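Local coordinates for protein aminotransferase, class III (Thermomicrobium roseum, PDB 6IO1) that acts as a thermostable (S)-enantioselective omega-transaminase, probably transferring amino groups by way of its pyridoxal 5'-phosphate cofactor, at residues B[187-191]-B[382-386]; B[190-194]-B[390-394]; B[353-358]-B[374-380]. All blocks are in the same frame, centred on the assembly; numbering follows the deposited sequence.

Contacts 1 and 2 both start from the short helix 189-192 and share Tyr190 and Arg191; their centres are about 5 Å apart. Contact 1 is the buried half, an ion pair and a phenol bond gathered on one glutamate of strand 379-384. Contact 2 is its surface continuation, where loop 390-394 sets Lys391 along Tyr190 and Lys393 over the Arg191 guanidinium. Contact 3, about 16 Å from contact 1 between centres, is partly buried and differs in chemistry: leucines and glycines pack helix 346-361 on the hairpin of strands 370-376 and 379-384. A salt bridge between Arg374 and Glu383 links the segments of contacts 3 and 1 within the same sheet.

Contact 1: residues B[187-191]-B[382-386]; sequences PYKYR and VEVVR
The carboxylate of Glu383 is met at the edges of three flat groups. In the plane of the Tyr188 ring lies OE1, whereas OE2 sits in the plane of the Arg191 guanidinium and also close to the plane of the Tyr190 ring at its rim. One face of the guanidinium is taken by Tyr190 CE2, 3.8 Å above the plane and displaced to its border. Carboxylate and guanidinium are nearly coplanar, 24° apart, which lets Arg191 grip side-on with two nitrogens on one oxygen: NE reaches Glu383 OE2 at 2.9 Å and NH2 reaches Glu383 OE2 at 3.0 Å, both nearly in line with the C-O bond. The NE bond is bent to 145° at the hydrogen and the NH2 bond further; NH2 also donates to the backbone O of Lys391. Tyr188 OH donates over 2.6 Å to Glu383 OE1, which receives it on its syn lone pair, the side of the other oxygen. With CG anti to the backbone N (chi1 176°) and the chain extended beyond it, Glu383 reaches from its strand as far as the helix. Tyr190 adds its ring edge, CE2 lying 3.5 Å from Glu383 OE2, and Val385 CG1 packs 3.5 Å from Arg191 NH2. Arg374 forms a second salt bridge, to OE1, so positive groups approach both oxygens and would probably favour the charged carboxylate. Without this carboxylate, as with an alanine here, the buried Tyr188 hydroxyl and Arg191 NE would probably lose their acceptors and a gap open beside the Tyr190 edge. Tyr188 N-caps helix 189-192, which follows an edge strand of the large-domain sheet, while Glu383 belongs to the small-domain sheet, built from both ends of the chain; this buried charge cluster bridges the two domains of a fold-type I, class III aminotransferase.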
loop_
_atom_site.group_PDB
_atom_site.type_symbol
_atom_site.label_atom_id
_atom_site.label_comp_id
_atom_site.label_asym_id
_atom_site.label_seq_id
_atom_site.Cartn_x
_atom_site.Cartn_y
_atom_site.Cartn_z
ATOM N N PRO B 187 2.581 20.216 -18.960
ATOM C CA PRO B 187 1.869 20.941 -20.015
ATOM C C PRO B 187 0.932 21.907 -19.275
ATOM O O PRO B 187 -0.265 21.691 -19.262
ATOM C CB PRO B 187 1.065 19.832 -20.703
ATOM C CG PRO B 187 0.777 18.848 -19.590
ATOM C CD PRO B 187 1.992 18.903 -18.686
ATOM N N TYR B 188 1.530 22.950 -18.691
ATOM C CA TYR B 188 0.844 23.942 -17.863
ATOM C C TYR B 188 0.856 25.264 -18.629
ATOM O O TYR B 188 1.767 26.079 -18.487
ATOM C CB TYR B 188 1.551 24.021 -16.511
ATOM C CG TYR B 188 1.005 24.986 -15.485
ATOM C CD1 TYR B 188 -0.324 25.384 -15.492
ATOM C CD2 TYR B 188 1.830 25.478 -14.482
ATOM C CE1 TYR B 188 -0.804 26.263 -14.535
ATOM C CE2 TYR B 188 1.358 26.350 -13.528
ATOM C CZ TYR B 188 0.041 26.740 -13.557
ATOM O OH TYR B 188 -0.430 27.612 -12.602
ATOM N N LYS B 189 -0.184 25.473 -19.444
ATOM C CA LYS B 189 -0.199 26.598 -20.378
ATOM C C LYS B 189 -0.249 27.945 -19.666
ATOM O O LYS B 189 0.335 28.923 -20.147
ATOM C CB LYS B 189 -1.385 26.466 -21.333
ATOM C CG LYS B 189 -1.258 27.300 -22.593
ATOM C CD LYS B 189 -2.520 27.216 -23.433
ATOM C CE LYS B 189 -2.313 27.849 -24.795
ATOM N NZ LYS B 189 -3.598 28.221 -25.449
ATOM N N TYR B 190 -0.955 28.023 -18.535
ATOM C CA TYR B 190 -1.179 29.310 -17.878
ATOM C C TYR B 190 0.133 30.008 -17.537
ATOM O O TYR B 190 0.231 31.238 -17.631
ATOM C CB TYR B 190 -2.021 29.111 -16.619
ATOM C CG TYR B 190 -2.268 30.369 -15.818
ATOM C CD1 TYR B 190 -3.008 31.419 -16.343
ATOM C CD2 TYR B 190 -1.768 30.501 -14.529
ATOM C CE1 TYR B 190 -3.240 32.567 -15.610
ATOM C CE2 TYR B 190 -1.992 31.645 -13.789
ATOM C CZ TYR B 190 -2.728 32.675 -14.334
ATOM O OH TYR B 190 -2.953 33.816 -13.597
ATOM N N ARG B 191 1.151 29.246 -17.138
ATOM C CA ARG B 191 2.436 29.825 -16.774
ATOM C C ARG B 191 3.580 29.434 -17.696
ATOM O O ARG B 191 4.590 30.142 -17.726
ATOM C CB ARG B 191 2.803 29.432 -15.336
ATOM C CG ARG B 191 1.800 29.913 -14.304
ATOM C CD ARG B 191 2.310 29.722 -12.887
ATOM N NE ARG B 191 1.416 30.338 -11.911
ATOM C CZ ARG B 191 1.529 31.591 -11.483
ATOM N NH1 ARG B 191 2.515 32.359 -11.928
ATOM N NH2 ARG B 191 0.668 32.071 -10.596
ATOM N N VAL B 382 -9.233 26.595 -8.650
ATOM C CA VAL B 382 -9.197 28.051 -8.663
ATOM C C VAL B 382 -7.803 28.458 -8.206
ATOM O O VAL B 382 -7.460 28.291 -7.027
ATOM C CB VAL B 382 -10.274 28.656 -7.753
ATOM C CG1 VAL B 382 -10.173 30.176 -7.743
ATOM C CG2 VAL B 382 -11.661 28.201 -8.180
ATOM N N GLU B 383 -6.987 28.958 -9.136
ATOM C CA GLU B 383 -5.633 29.403 -8.836
ATOM C C GLU B 383 -5.676 30.850 -8.361
ATOM O O GLU B 383 -6.166 31.730 -9.077
ATOM C CB GLU B 383 -4.734 29.268 -10.064
ATOM C CG GLU B 383 -3.324 29.800 -9.854
ATOM C CD GLU B 383 -2.334 29.253 -10.863
ATOM O OE1 GLU B 383 -2.685 28.300 -11.590
ATOM O OE2 GLU B 383 -1.200 29.775 -10.927
ATOM N N VAL B 384 -5.164 31.092 -7.157
ATOM C CA VAL B 384 -5.215 32.402 -6.523
ATOM C C VAL B 384 -3.870 33.093 -6.701
ATOM O O VAL B 384 -2.815 32.482 -6.492
ATOM C CB VAL B 384 -5.582 32.280 -5.034
ATOM C CG1 VAL B 384 -5.411 33.615 -4.326
ATOM C CG2 VAL B 384 -7.008 31.770 -4.885
ATOM N N VAL B 385 -3.911 34.367 -7.094
ATOM C CA VAL B 385 -2.725 35.182 -7.307
ATOM C C VAL B 385 -2.954 36.529 -6.635
ATOM O O VAL B 385 -4.089 36.953 -6.417
ATOM C CB VAL B 385 -2.396 35.380 -8.803
ATOM C CG1 VAL B 385 -1.991 34.061 -9.444
ATOM C CG2 VAL B 385 -3.581 35.997 -9.530
ATOM N N ARG B 386 -1.853 37.194 -6.286
ATOM C CA ARG B 386 -1.971 38.525 -5.700
ATOM C C ARG B 386 -2.523 39.520 -6.713
ATOM O O ARG B 386 -3.294 40.419 -6.354
ATOM C CB ARG B 386 -0.612 38.993 -5.177
ATOM C CG ARG B 386 0.044 38.036 -4.195
ATOM C CD ARG B 386 1.233 38.685 -3.504
ATOM N NE ARG B 386 0.838 39.593 -2.431
ATOM C CZ ARG B 386 1.691 40.332 -1.725
ATOM N NH1 ARG B 386 2.991 40.278 -1.980
ATOM N NH2 ARG B 386 1.241 41.126 -0.764
#

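Contact 2: residues B[190-194]-B[390-394]; sequences YRFGE and SKEKF
Lys391 and Tyr190 run past each other in opposite directions, forming a cation-pi pair at the surface of the domain junction, where the loop between strand 379-384 and helix 400-410 meets helix 189-192. Lys391 NZ stands 4.0 Å from the centroid of the Tyr190 ring and 23° off its normal, so it lies over the face, displaced toward the rim. Its chain is extended beyond CG, with CG anti to the carbonyl carbon (chi1 -77°); this lays the methylenes alongside the ring, CG reaching 3.4 Å from Tyr190 OH and CE 3.5 Å from Tyr190 CE1. The ammonium is then held from two more sides: it donates to Tyr190 O at 2.8 Å, nearly in line with that carbonyl, and forms a salt bridge to Glu194 OE2 at 2.7 Å, approaching from above the carboxylate plane. Arg191 runs antiparallel to the Lys391 side chain, but its guanidinium meets the lysine backbone end-on, with NH1 and NH2 both donating to Lys391 O. Lys393 comes across Arg191 at a slant, placing NZ over the guanidinium face opposite the one that Tyr190 occupies. The two cations gather round the carboxylate of Glu383, to which Lys393 adds a weak, long ion pair. Of the two bonds to Lys391 O, that from Arg191 NH2 is the shorter and straighter, 2.8 Å with an N-H...O angle of 151°.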
loop_
_atom_site.group_PDB
_atom_site.type_symbol
_atom_site.label_atom_id
_atom_site.label_comp_id
_atom_site.label_asym_id
_atom_site.label_seq_id
_atom_site.Cartn_x
_atom_site.Cartn_y
_atom_site.Cartn_z
ATOM N N TYR B 190 -0.955 28.023 -18.535
ATOM C CA TYR B 190 -1.179 29.310 -17.878
ATOM C C TYR B 190 0.133 30.008 -17.537
ATOM O O TYR B 190 0.231 31.238 -17.631
ATOM C CB TYR B 190 -2.021 29.111 -16.619
ATOM C CG TYR B 190 -2.268 30.369 -15.818
ATOM C CD1 TYR B 190 -3.008 31.419 -16.343
ATOM C CD2 TYR B 190 -1.768 30.501 -14.529
ATOM C CE1 TYR B 190 -3.240 32.567 -15.610
ATOM C CE2 TYR B 190 -1.992 31.645 -13.789
ATOM C CZ TYR B 190 -2.728 32.675 -14.334
ATOM O OH TYR B 190 -2.953 33.816 -13.597
ATOM N N ARG B 191 1.151 29.246 -17.138
ATOM C CA ARG B 191 2.436 29.825 -16.774
ATOM C C ARG B 191 3.580 29.434 -17.696
ATOM O O ARG B 191 4.590 30.142 -17.726
ATOM C CB ARG B 191 2.803 29.432 -15.336
ATOM C CG ARG B 191 1.800 29.913 -14.304
ATOM C CD ARG B 191 2.310 29.722 -12.887
ATOM N NE ARG B 191 1.416 30.338 -11.911
ATOM C CZ ARG B 191 1.529 31.591 -11.483
ATOM N NH1 ARG B 191 2.515 32.359 -11.928
ATOM N NH2 ARG B 191 0.668 32.071 -10.596
ATOM N N PHE B 192 3.456 28.337 -18.445
ATOM C CA PHE B 192 4.543 27.861 -19.290
ATOM C C PHE B 192 4.242 27.962 -20.779
ATOM O O PHE B 192 5.139 27.707 -21.590
ATOM C CB PHE B 192 4.894 26.402 -18.944
ATOM C CG PHE B 192 5.273 26.178 -17.497
ATOM C CD1 PHE B 192 5.629 27.234 -16.672
ATOM C CD2 PHE B 192 5.272 24.899 -16.965
ATOM C CE1 PHE B 192 5.967 27.022 -15.349
ATOM C CE2 PHE B 192 5.614 24.679 -15.642
ATOM C CZ PHE B 192 5.962 25.744 -14.835
ATOM N N GLY B 193 3.016 28.318 -21.158
ATOM C CA GLY B 193 2.651 28.444 -22.556
ATOM C C GLY B 193 2.074 29.803 -22.896
ATOM O O GLY B 193 1.183 29.912 -23.743
ATOM N N GLU B 194 2.576 30.846 -22.234
ATOM C CA GLU B 194 2.046 32.193 -22.413
ATOM C C GLU B 194 2.192 32.660 -23.855
ATOM O O GLU B 194 3.248 32.498 -24.473
ATOM C CB GLU B 194 2.758 33.167 -21.476
ATOM C CG GLU B 194 2.170 33.235 -20.077
ATOM C CD GLU B 194 2.501 34.538 -19.377
ATOM O OE1 GLU B 194 3.696 34.894 -19.312
ATOM O OE2 GLU B 194 1.565 35.208 -18.893
ATOM N N SER B 390 0.373 40.638 -12.657
ATOM C CA SER B 390 1.663 40.125 -12.209
ATOM C C SER B 390 1.679 38.602 -12.156
ATOM O O SER B 390 2.717 37.986 -12.420
ATOM C CB SER B 390 2.013 40.711 -10.840
ATOM O OG SER B 390 1.341 40.022 -9.802
ATOM N N LYS B 391 0.553 37.980 -11.802
ATOM C CA LYS B 391 0.415 36.529 -11.673
ATOM C C LYS B 391 1.234 35.966 -10.524
ATOM O O LYS B 391 1.447 34.750 -10.450
ATOM C CB LYS B 391 0.800 35.797 -12.963
ATOM C CG LYS B 391 -0.229 35.834 -14.068
ATOM C CD LYS B 391 0.283 35.027 -15.248
ATOM C CE LYS B 391 -0.757 34.868 -16.340
ATOM N NZ LYS B 391 -0.275 33.946 -17.407
ATOM N N GLU B 392 1.663 36.857 -9.626
ATOM C CA GLU B 392 2.496 36.472 -8.458
ATOM C C GLU B 392 1.673 35.720 -7.404
ATOM O O GLU B 392 0.564 36.173 -7.063
ATOM C CB GLU B 392 3.144 37.715 -7.845
ATOM C CG GLU B 392 2.140 38.766 -7.406
ATOM C CD GLU B 392 2.748 39.959 -6.691
ATOM O OE1 GLU B 392 2.071 41.002 -6.604
ATOM O OE2 GLU B 392 3.897 39.840 -6.219
ATOM N N LYS B 393 2.251 34.627 -6.898
ATOM C CA LYS B 393 1.740 33.793 -5.835
ATOM C C LYS B 393 1.875 34.538 -4.515
ATOM O O LYS B 393 2.772 35.363 -4.331
ATOM C CB LYS B 393 2.534 32.482 -5.874
ATOM C CG LYS B 393 1.838 31.440 -6.715
ATOM C CD LYS B 393 2.600 30.179 -6.832
ATOM C CE LYS B 393 1.657 29.285 -7.522
ATOM N NZ LYS B 393 1.227 29.628 -8.818
ATOM N N PHE B 394 0.964 34.263 -3.595
ATOM C CA PHE B 394 1.080 34.881 -2.286
ATOM C C PHE B 394 2.299 34.292 -1.564
ATOM O O PHE B 394 2.566 33.089 -1.677
ATOM C CB PHE B 394 -0.215 34.660 -1.489
ATOM C CG PHE B 394 -1.314 35.658 -1.779
ATOM C CD1 PHE B 394 -2.245 35.418 -2.776
ATOM C CD2 PHE B 394 -1.444 36.816 -1.020
ATOM C CE1 PHE B 394 -3.266 36.319 -3.031
ATOM C CE2 PHE B 394 -2.464 37.723 -1.271
ATOM C CZ PHE B 394 -3.374 37.472 -2.279
#

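Contact 3: residues B[353-358]-B[374-380]; sequences SGAYLL and RGKGLML
Gly354 presses its CA against Gly377 O at 3.1 Å, a CA-H...O contact, and Gly354 CA lies 4.6 Å from Leu378 CA. A side chain at Gly354 would collide with that same oxygen, so close approach here depends on the glycine. Around it, leucines pack against one another: Leu357 CG is anti to its carbonyl carbon (chi1 -79°), which carries CD1 to Leu378 CD2 at 3.9 Å, and Leu357 CB meets Leu380 CD2 at 3.9 Å, these two side chains crossing at about a right angle. Leu380 CD2 also lies 3.6 Å from Leu358 N, while Leu358 CD2 lies 3.9 Å from Gly375 O. What helix 346-361 covers is a beta hairpin, strands 370-376 and 379-384 joined by a type II' turn from Lys376 to Met379; Gly377 supplies its positive phi (60°). A water donates to Gly377 O at 2.7 Å and, weakly, to Gly354 O. Farther out, Ser353 OG, which touches Leu378 CD2 at 3.4 Å, is bonded to Asn349 O within its helix. Behind Leu357 lie Cys435 and Ile439 of helix 432-450, and Leu378 packs on Pro426 and Leu428.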
loop_
_atom_site.group_PDB
_atom_site.type_symbol
_atom_site.label_atom_id
_atom_site.label_comp_id
_atom_site.label_asym_id
_atom_site.label_seq_id
_atom_site.Cartn_x
_atom_site.Cartn_y
_atom_site.Cartn_z
ATOM N N SER B 353 -22.294 18.149 -14.293
ATOM C CA SER B 353 -22.006 18.925 -13.095
ATOM C C SER B 353 -20.659 19.623 -13.194
ATOM O O SER B 353 -20.506 20.746 -12.712
ATOM C CB SER B 353 -22.053 18.022 -11.863
ATOM O OG SER B 353 -21.090 16.986 -11.957
ATOM N N GLY B 354 -19.661 18.972 -13.796
ATOM C CA GLY B 354 -18.380 19.623 -13.983
ATOM C C GLY B 354 -18.459 20.812 -14.919
ATOM O O GLY B 354 -17.835 21.843 -14.674
ATOM N N ALA B 355 -19.216 20.679 -16.012
ATOM C CA ALA B 355 -19.402 21.815 -16.907
ATOM C C ALA B 355 -20.108 22.959 -16.193
ATOM O O ALA B 355 -19.708 24.123 -16.323
ATOM C CB ALA B 355 -20.187 21.387 -18.147
ATOM N N TYR B 356 -21.147 22.643 -15.417
ATOM C CA TYR B 356 -21.854 23.681 -14.671
ATOM C C TYR B 356 -20.941 24.344 -13.645
ATOM O O TYR B 356 -20.935 25.574 -13.506
ATOM C CB TYR B 356 -23.086 23.088 -13.988
ATOM C CG TYR B 356 -23.848 24.084 -13.146
ATOM C CD1 TYR B 356 -24.604 25.086 -13.738
ATOM C CD2 TYR B 356 -23.809 24.025 -11.759
ATOM C CE1 TYR B 356 -25.303 26.001 -12.975
ATOM C CE2 TYR B 356 -24.504 24.936 -10.986
ATOM C CZ TYR B 356 -25.249 25.922 -11.599
ATOM O OH TYR B 356 -25.942 26.831 -10.834
ATOM N N LEU B 357 -20.171 23.539 -12.908
ATOM C CA LEU B 357 -19.256 24.074 -11.909
ATOM C C LEU B 357 -18.189 24.946 -12.551
ATOM O O LEU B 357 -17.862 26.013 -12.029
ATOM C CB LEU B 357 -18.612 22.932 -11.122
ATOM C CG LEU B 357 -19.449 22.295 -10.011
ATOM C CD1 LEU B 357 -18.797 21.016 -9.513
ATOM C CD2 LEU B 357 -19.655 23.270 -8.866
ATOM N N LEU B 358 -17.629 24.508 -13.680
ATOM C CA LEU B 358 -16.632 25.317 -14.369
ATOM C C LEU B 358 -17.232 26.633 -14.840
ATOM O O LEU B 358 -16.629 27.695 -14.657
ATOM C CB LEU B 358 -16.048 24.543 -15.549
ATOM C CG LEU B 358 -14.906 25.226 -16.303
ATOM C CD1 LEU B 358 -13.805 25.646 -15.342
ATOM C CD2 LEU B 358 -14.356 24.314 -17.389
ATOM N N ARG B 374 -9.737 26.467 -13.822
ATOM C CA ARG B 374 -9.613 25.411 -14.816
ATOM C C ARG B 374 -10.222 24.130 -14.272
ATOM O O ARG B 374 -10.343 23.950 -13.059
ATOM C CB ARG B 374 -8.150 25.180 -15.224
ATOM C CG ARG B 374 -7.210 24.861 -14.074
ATOM C CD ARG B 374 -5.780 24.745 -14.572
ATOM N NE ARG B 374 -4.830 24.513 -13.487
ATOM C CZ ARG B 374 -4.219 25.479 -12.808
ATOM N NH1 ARG B 374 -4.450 26.750 -13.110
ATOM N NH2 ARG B 374 -3.368 25.176 -11.839
ATOM N N GLY B 375 -10.648 23.258 -15.177
ATOM C CA GLY B 375 -11.220 21.999 -14.749
ATOM C C GLY B 375 -11.476 21.063 -15.905
ATOM O O GLY B 375 -11.623 21.483 -17.058
ATOM N N LYS B 376 -11.528 19.778 -15.568
ATOM C CA LYS B 376 -11.943 18.717 -16.474
ATOM C C LYS B 376 -12.850 17.775 -15.699
ATOM O O LYS B 376 -12.445 17.241 -14.660
ATOM C CB LYS B 376 -10.744 17.963 -17.051
ATOM C CG LYS B 376 -11.132 16.882 -18.040
ATOM C CD LYS B 376 -11.835 17.467 -19.252
ATOM C CE LYS B 376 -12.249 16.375 -20.222
ATOM N NZ LYS B 376 -13.102 16.904 -21.323
ATOM N N GLY B 377 -14.075 17.596 -16.186
ATOM C CA GLY B 377 -15.025 16.774 -15.459
ATOM C C GLY B 377 -15.260 17.373 -14.090
ATOM O O GLY B 377 -15.501 18.575 -13.947
ATOM N N LEU B 378 -15.153 16.541 -13.061
ATOM C CA LEU B 378 -15.345 16.995 -11.692
ATOM C C LEU B 378 -14.048 17.435 -11.023
ATOM O O LEU B 378 -14.056 17.733 -9.824
ATOM C CB LEU B 378 -16.022 15.903 -10.865
ATOM C CG LEU B 378 -17.548 15.981 -10.915
ATOM C CD1 LEU B 378 -18.154 14.997 -9.950
ATOM C CD2 LEU B 378 -18.027 17.393 -10.611
ATOM N N MET B 379 -12.939 17.478 -11.760
ATOM C CA MET B 379 -11.680 17.985 -11.229
ATOM C C MET B 379 -11.596 19.477 -11.524
ATOM O O MET B 379 -11.559 19.873 -12.692
ATOM C CB MET B 379 -10.494 17.249 -11.853
ATOM C CG MET B 379 -10.577 15.736 -11.760
ATOM S SD MET B 379 -9.272 14.910 -12.690
ATOM C CE MET B 379 -7.818 15.710 -12.018
ATOM N N LEU B 380 -11.569 20.310 -10.481
ATOM C CA LEU B 380 -11.574 21.751 -10.697
ATOM C C LEU B 380 -10.575 22.430 -9.772
ATOM O O LEU B 380 -10.300 21.952 -8.669
ATOM C CB LEU B 380 -12.974 22.345 -10.487
ATOM C CG LEU B 380 -14.070 21.805 -11.411
ATOM C CD1 LEU B 380 -15.022 20.894 -10.648
ATOM C CD2 LEU B 380 -14.827 22.938 -12.086
HETATM O O HOH W 1 -15.037 20.923 -15.132
#